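Hypothetical protein PAE2307 (Pyrobaculum aerophilum, PDB 1WVQ) probably acts as an adenosine-specific kinase that carries a stably phosphorylated histidine. Local coordinates at residues D34-S42 with A102-V110. Sequence-based numbering, arbitrary orientation.
Sequences DLYEALVTS and AIKNVPEVV
L35 meets I103 and V109 through its CD2 methyl, in the apolar seam where helix 31-40 and the C-terminal end of helix 96-104 pack side by side on one face of the antiparallel sheet that includes strands 47-53 and 87-92. The leucine crosses both partners at about right angles, and CD2 lies 4.0 Å from both I103 CG2 and V109 CG2. I103 CG2, anti to the backbone N, is the branch that meets L35, while the other branch ends at CD1, 4.4 Å from L39 CD2. Nearer the helix backbones, A38 CB meets A102 CB at 4.1 Å; these small side chains let the CA atoms of the two alanines approach to 5.7 Å. V106 fills the neighbouring position, with CG1 3.7 Å from D34 CB and CG2 directed to A38 and L35. Beyond it, a type I turn from V106 to V109 brings E108 back to D34. Their carboxylates, with planes 33° apart, place D34 OD2 2.5 Å from E108 OE1, a spacing consistent with one of the two acids being protonated. K30 forms salt bridges with D34 OD2 and E108 OE2 and would offset their charge, while K166 of a second subunit pairs with D34 OD1. Beneath the seam, L35 and V109 rest on F87, and L39 and I103 on I89, joining the contact to strand 87-92. At the far end S42 OG lies 4.0 Å from A102 CB, its rotation fixed by donation to A38 O at a C=O...OG angle of 165°.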
ATOM      1  N   ASP A  34      -6.962  -0.644  16.586  1.00  8.60           N
ATOM      2  CA  ASP A  34      -6.104  -0.669  15.410  1.00  8.62           C
ATOM      3  C   ASP A  34      -5.163   0.532  15.360  1.00  8.41           C
ATOM      4  O   ASP A  34      -4.011   0.403  14.945  1.00 10.02           O
ATOM      5  CB  ASP A  34      -6.941  -0.756  14.131  1.00  8.99           C
ATOM      6  CG  ASP A  34      -7.615  -2.117  13.961  1.00 11.12           C
ATOM      7  OD1 ASP A  34      -7.234  -3.082  14.667  1.00 11.15           O
ATOM      8  OD2 ASP A  34      -8.516  -2.231  13.104  1.00 12.01           O
ATOM      9  N   LEU A  35      -5.640   1.696  15.791  1.00  8.52           N
ATOM     10  CA  LEU A  35      -4.790   2.881  15.805  1.00  8.34           C
ATOM     11  C   LEU A  35      -3.724   2.736  16.894  1.00  9.23           C
ATOM     12  O   LEU A  35      -2.578   3.130  16.702  1.00  9.02           O
ATOM     13  CB  LEU A  35      -5.629   4.148  16.023  1.00  9.56           C
ATOM     14  CG  LEU A  35      -6.458   4.606  14.813  1.00  9.77           C
ATOM     15  CD1 LEU A  35      -7.259   5.840  15.185  1.00 11.06           C
ATOM     16  CD2 LEU A  35      -5.535   4.911  13.634  1.00 11.49           C
ATOM     17  N   TYR A  36      -4.098   2.163  18.033  1.00  9.26           N
ATOM     18  CA  TYR A  36      -3.136   1.952  19.107  1.00  8.73           C
ATOM     19  C   TYR A  36      -1.991   1.093  18.566  1.00  9.06           C
ATOM     20  O   TYR A  36      -0.817   1.392  18.772  1.00  9.18           O
ATOM     21  CB  TYR A  36      -3.810   1.243  20.295  1.00  9.94           C
ATOM     22  CG  TYR A  36      -2.834   0.661  21.301  1.00  9.88           C
ATOM     23  CD1 TYR A  36      -2.281  -0.605  21.117  1.00  9.89           C
ATOM     24  CD2 TYR A  36      -2.426   1.398  22.409  1.00  9.45           C
ATOM     25  CE1 TYR A  36      -1.342  -1.121  22.008  1.00 10.19           C
ATOM     26  CE2 TYR A  36      -1.491   0.893  23.307  1.00 10.92           C
ATOM     27  CZ  TYR A  36      -0.951  -0.360  23.099  1.00 11.05           C
ATOM     28  OH  TYR A  36       0.000  -0.840  23.966  1.00 12.48           O
ATOM     29  N   GLU A  37      -2.348   0.026  17.861  1.00  8.60           N
ATOM     30  CA  GLU A  37      -1.358  -0.886  17.305  1.00  8.71           C
ATOM     31  C   GLU A  37      -0.483  -0.241  16.244  1.00  9.75           C
ATOM     32  O   GLU A  37       0.727  -0.457  16.213  1.00  9.50           O
ATOM     33  CB  GLU A  37      -2.059  -2.127  16.750  1.00  9.27           C
ATOM     34  CG  GLU A  37      -2.620  -3.019  17.851  1.00 10.73           C
ATOM     35  CD  GLU A  37      -3.201  -4.313  17.329  1.00 10.65           C
ATOM     36  OE1 GLU A  37      -2.620  -4.891  16.393  1.00 10.96           O
ATOM     37  OE2 GLU A  37      -4.230  -4.763  17.870  1.00 11.88           O
ATOM     38  N   ALA A  38      -1.093   0.561  15.380  1.00  8.77           N
ATOM     39  CA  ALA A  38      -0.349   1.236  14.326  1.00  8.48           C
ATOM     40  C   ALA A  38       0.735   2.123  14.936  1.00 10.01           C
ATOM     41  O   ALA A  38       1.851   2.205  14.421  1.00 10.48           O
ATOM     42  CB  ALA A  38      -1.302   2.075  13.480  1.00  9.92           C
ATOM     43  N   LEU A  39       0.404   2.775  16.045  1.00  9.32           N
ATOM     44  CA  LEU A  39       1.353   3.658  16.705  1.00  9.89           C
ATOM     45  C   LEU A  39       2.467   2.920  17.444  1.00 10.15           C
ATOM     46  O   LEU A  39       3.644   3.166  17.189  1.00 10.05           O
ATOM     47  CB  LEU A  39       0.611   4.593  17.668  1.00 10.54           C
ATOM     48  CG  LEU A  39      -0.379   5.555  16.998  1.00  9.68           C
ATOM     49  CD1 LEU A  39      -1.263   6.196  18.053  1.00 13.79           C
ATOM     50  CD2 LEU A  39       0.369   6.622  16.212  1.00 11.00           C
ATOM     51  N   VAL A  40       2.106   1.999  18.336  1.00 10.22           N
ATOM     52  CA  VAL A  40       3.114   1.277  19.111  1.00 11.10           C
ATOM     53  C   VAL A  40       4.069   0.411  18.298  1.00 10.94           C
ATOM     54  O   VAL A  40       5.201   0.181  18.720  1.00 11.82           O
ATOM     55  CB  VAL A  40       2.473   0.387  20.221  1.00 13.23           C
ATOM     56  CG1 VAL A  40       1.577   1.221  21.104  1.00 17.60           C
ATOM     57  CG2 VAL A  40       1.700  -0.778  19.610  1.00 12.04           C
ATOM     58  N   THR A  41       3.631  -0.062  17.134  1.00  9.85           N
ATOM     59  CA  THR A  41       4.483  -0.908  16.302  1.00 10.28           C
ATOM     60  C   THR A  41       5.284  -0.112  15.275  1.00 10.15           C
ATOM     61  O   THR A  41       6.069  -0.682  14.517  1.00 10.70           O
ATOM     62  CB  THR A  41       3.656  -1.987  15.557  1.00 10.41           C
ATOM     63  OG1 THR A  41       2.700  -1.359  14.694  1.00 11.21           O
ATOM     64  CG2 THR A  41       2.927  -2.875  16.547  1.00 11.38           C
ATOM     65  N   SER A  42       5.094   1.202  15.258  1.00  9.81           N
ATOM     66  CA  SER A  42       5.803   2.055  14.312  1.00 10.37           C
ATOM     67  C   SER A  42       7.125   2.595  14.837  1.00 10.31           C
ATOM     68  O   SER A  42       8.101   2.641  14.097  1.00 10.39           O
ATOM     69  CB  SER A  42       4.939   3.249  13.895  1.00 11.66           C
ATOM     70  OG  SER A  42       3.935   2.869  12.971  1.00 13.49           O
ATOM     71  N   ALA A 102       0.991   3.921   8.160  1.00  8.90           N
ATOM     72  CA  ALA A 102       0.367   2.821   8.881  1.00  8.69           C
ATOM     73  C   ALA A 102      -1.071   3.242   9.194  1.00  9.56           C
ATOM     74  O   ALA A 102      -2.008   2.457   9.063  1.00 10.75           O
ATOM     75  CB  ALA A 102       1.132   2.528  10.163  1.00 10.40           C
ATOM     76  N   ILE A 103      -1.251   4.494   9.586  1.00  8.37           N
ATOM     77  CA  ILE A 103      -2.587   4.981   9.894  1.00  8.65           C
ATOM     78  C   ILE A 103      -3.489   4.969   8.658  1.00  8.83           C
ATOM     79  O   ILE A 103      -4.644   4.558   8.737  1.00 10.09           O
ATOM     80  CB  ILE A 103      -2.520   6.398  10.484  1.00  8.16           C
ATOM     81  CG1 ILE A 103      -1.843   6.333  11.856  1.00 10.04           C
ATOM     82  CG2 ILE A 103      -3.920   6.993  10.601  1.00  8.97           C
ATOM     83  CD1 ILE A 103      -1.517   7.692  12.438  1.00  9.75           C
ATOM     84  N   LYS A 104      -2.958   5.405   7.519  1.00  8.81           N
ATOM     85  CA  LYS A 104      -3.730   5.430   6.277  1.00  8.86           C
ATOM     86  C   LYS A 104      -4.238   4.043   5.891  1.00  9.76           C
ATOM     87  O   LYS A 104      -5.328   3.906   5.332  1.00 11.10           O
ATOM     88  CB  LYS A 104      -2.876   5.954   5.115  1.00  9.05           C
ATOM     89  CG  LYS A 104      -2.379   7.383   5.242  1.00  9.70           C
ATOM     90  CD  LYS A 104      -1.413   7.676   4.102  1.00 10.86           C
ATOM     91  CE  LYS A 104      -0.715   9.014   4.286  1.00  9.58           C
ATOM     92  NZ  LYS A 104       0.366   9.220   3.264  1.00 10.35           N
ATOM     93  N   ASN A 105      -3.435   3.029   6.199  1.00  9.83           N
ATOM     94  CA  ASN A 105      -3.734   1.642   5.862  1.00 11.78           C
ATOM     95  C   ASN A 105      -4.603   0.880   6.846  1.00  9.99           C
ATOM     96  O   ASN A 105      -4.885  -0.296   6.628  1.00 10.40           O
ATOM     97  CB  ASN A 105      -2.427   0.881   5.649  1.00 15.68           C
ATOM     98  CG  ASN A 105      -1.617   1.427   4.487  1.00 21.33           C
ATOM     99  OD1 ASN A 105      -0.418   1.167   4.375  1.00 25.77           O
ATOM    100  ND2 ASN A 105      -2.270   2.181   3.612  1.00 22.22           N
ATOM    101  N   VAL A 106      -5.003   1.520   7.939  1.00  8.96           N
ATOM    102  CA  VAL A 106      -5.890   0.856   8.887  1.00  8.27           C
ATOM    103  C   VAL A 106      -7.221   0.819   8.141  1.00  9.59           C
ATOM    104  O   VAL A 106      -7.721   1.856   7.720  1.00  8.75           O
ATOM    105  CB  VAL A 106      -6.034   1.669  10.183  1.00  7.68           C
ATOM    106  CG1 VAL A 106      -7.201   1.134  11.004  1.00  8.51           C
ATOM    107  CG2 VAL A 106      -4.740   1.586  10.989  1.00  9.50           C
ATOM    108  N   PRO A 107      -7.802  -0.375   7.953  1.00  9.49           N
ATOM    109  CA  PRO A 107      -9.075  -0.479   7.232  1.00 10.62           C
ATOM    110  C   PRO A 107     -10.214   0.442   7.681  1.00 10.47           C
ATOM    111  O   PRO A 107     -11.001   0.887   6.852  1.00 14.21           O
ATOM    112  CB  PRO A 107      -9.420  -1.958   7.364  1.00  9.44           C
ATOM    113  CG  PRO A 107      -8.057  -2.600   7.328  1.00 10.28           C
ATOM    114  CD  PRO A 107      -7.285  -1.713   8.289  1.00 10.01           C
ATOM    115  N   GLU A 108     -10.312   0.726   8.976  1.00 10.35           N
ATOM    116  CA  GLU A 108     -11.377   1.600   9.469  1.00 10.81           C
ATOM    117  C   GLU A 108     -11.183   3.071   9.097  1.00  9.71           C
ATOM    118  O   GLU A 108     -12.155   3.810   8.971  1.00  9.28           O
ATOM    119  CB  GLU A 108     -11.497   1.524  10.996  1.00 10.61           C
ATOM    120  CG  GLU A 108     -12.081   0.243  11.556  1.00 12.18           C
ATOM    121  CD  GLU A 108     -11.017  -0.764  11.917  1.00 13.27           C
ATOM    122  OE1 GLU A 108      -9.847  -0.355  12.081  1.00 13.51           O
ATOM    123  OE2 GLU A 108     -11.348  -1.958  12.052  1.00 14.39           O
ATOM    124  N   VAL A 109      -9.930   3.486   8.932  1.00  8.45           N
ATOM    125  CA  VAL A 109      -9.609   4.879   8.618  1.00  8.77           C
ATOM    126  C   VAL A 109      -9.961   5.267   7.191  1.00  8.62           C
ATOM    127  O   VAL A 109      -9.559   4.596   6.246  1.00 10.71           O
ATOM    128  CB  VAL A 109      -8.100   5.165   8.863  1.00  9.68           C
ATOM    129  CG1 VAL A 109      -7.742   6.577   8.394  1.00 10.04           C
ATOM    130  CG2 VAL A 109      -7.775   5.011  10.343  1.00  9.25           C
ATOM    131  N   VAL A 110     -10.720   6.352   7.041  1.00  8.40           N
ATOM    132  CA  VAL A 110     -11.108   6.823   5.716  1.00  8.69           C
ATOM    133  C   VAL A 110     -10.630   8.238   5.403  1.00  7.84           C
ATOM    134  O   VAL A 110     -10.522   8.605   4.233  1.00  9.37           O
ATOM    135  CB  VAL A 110     -12.646   6.754   5.516  1.00  9.30           C
ATOM    136  CG1 VAL A 110     -13.070   5.301   5.313  1.00 10.91           C
ATOM    137  CG2 VAL A 110     -13.364   7.351   6.716  1.00 10.25           C
TER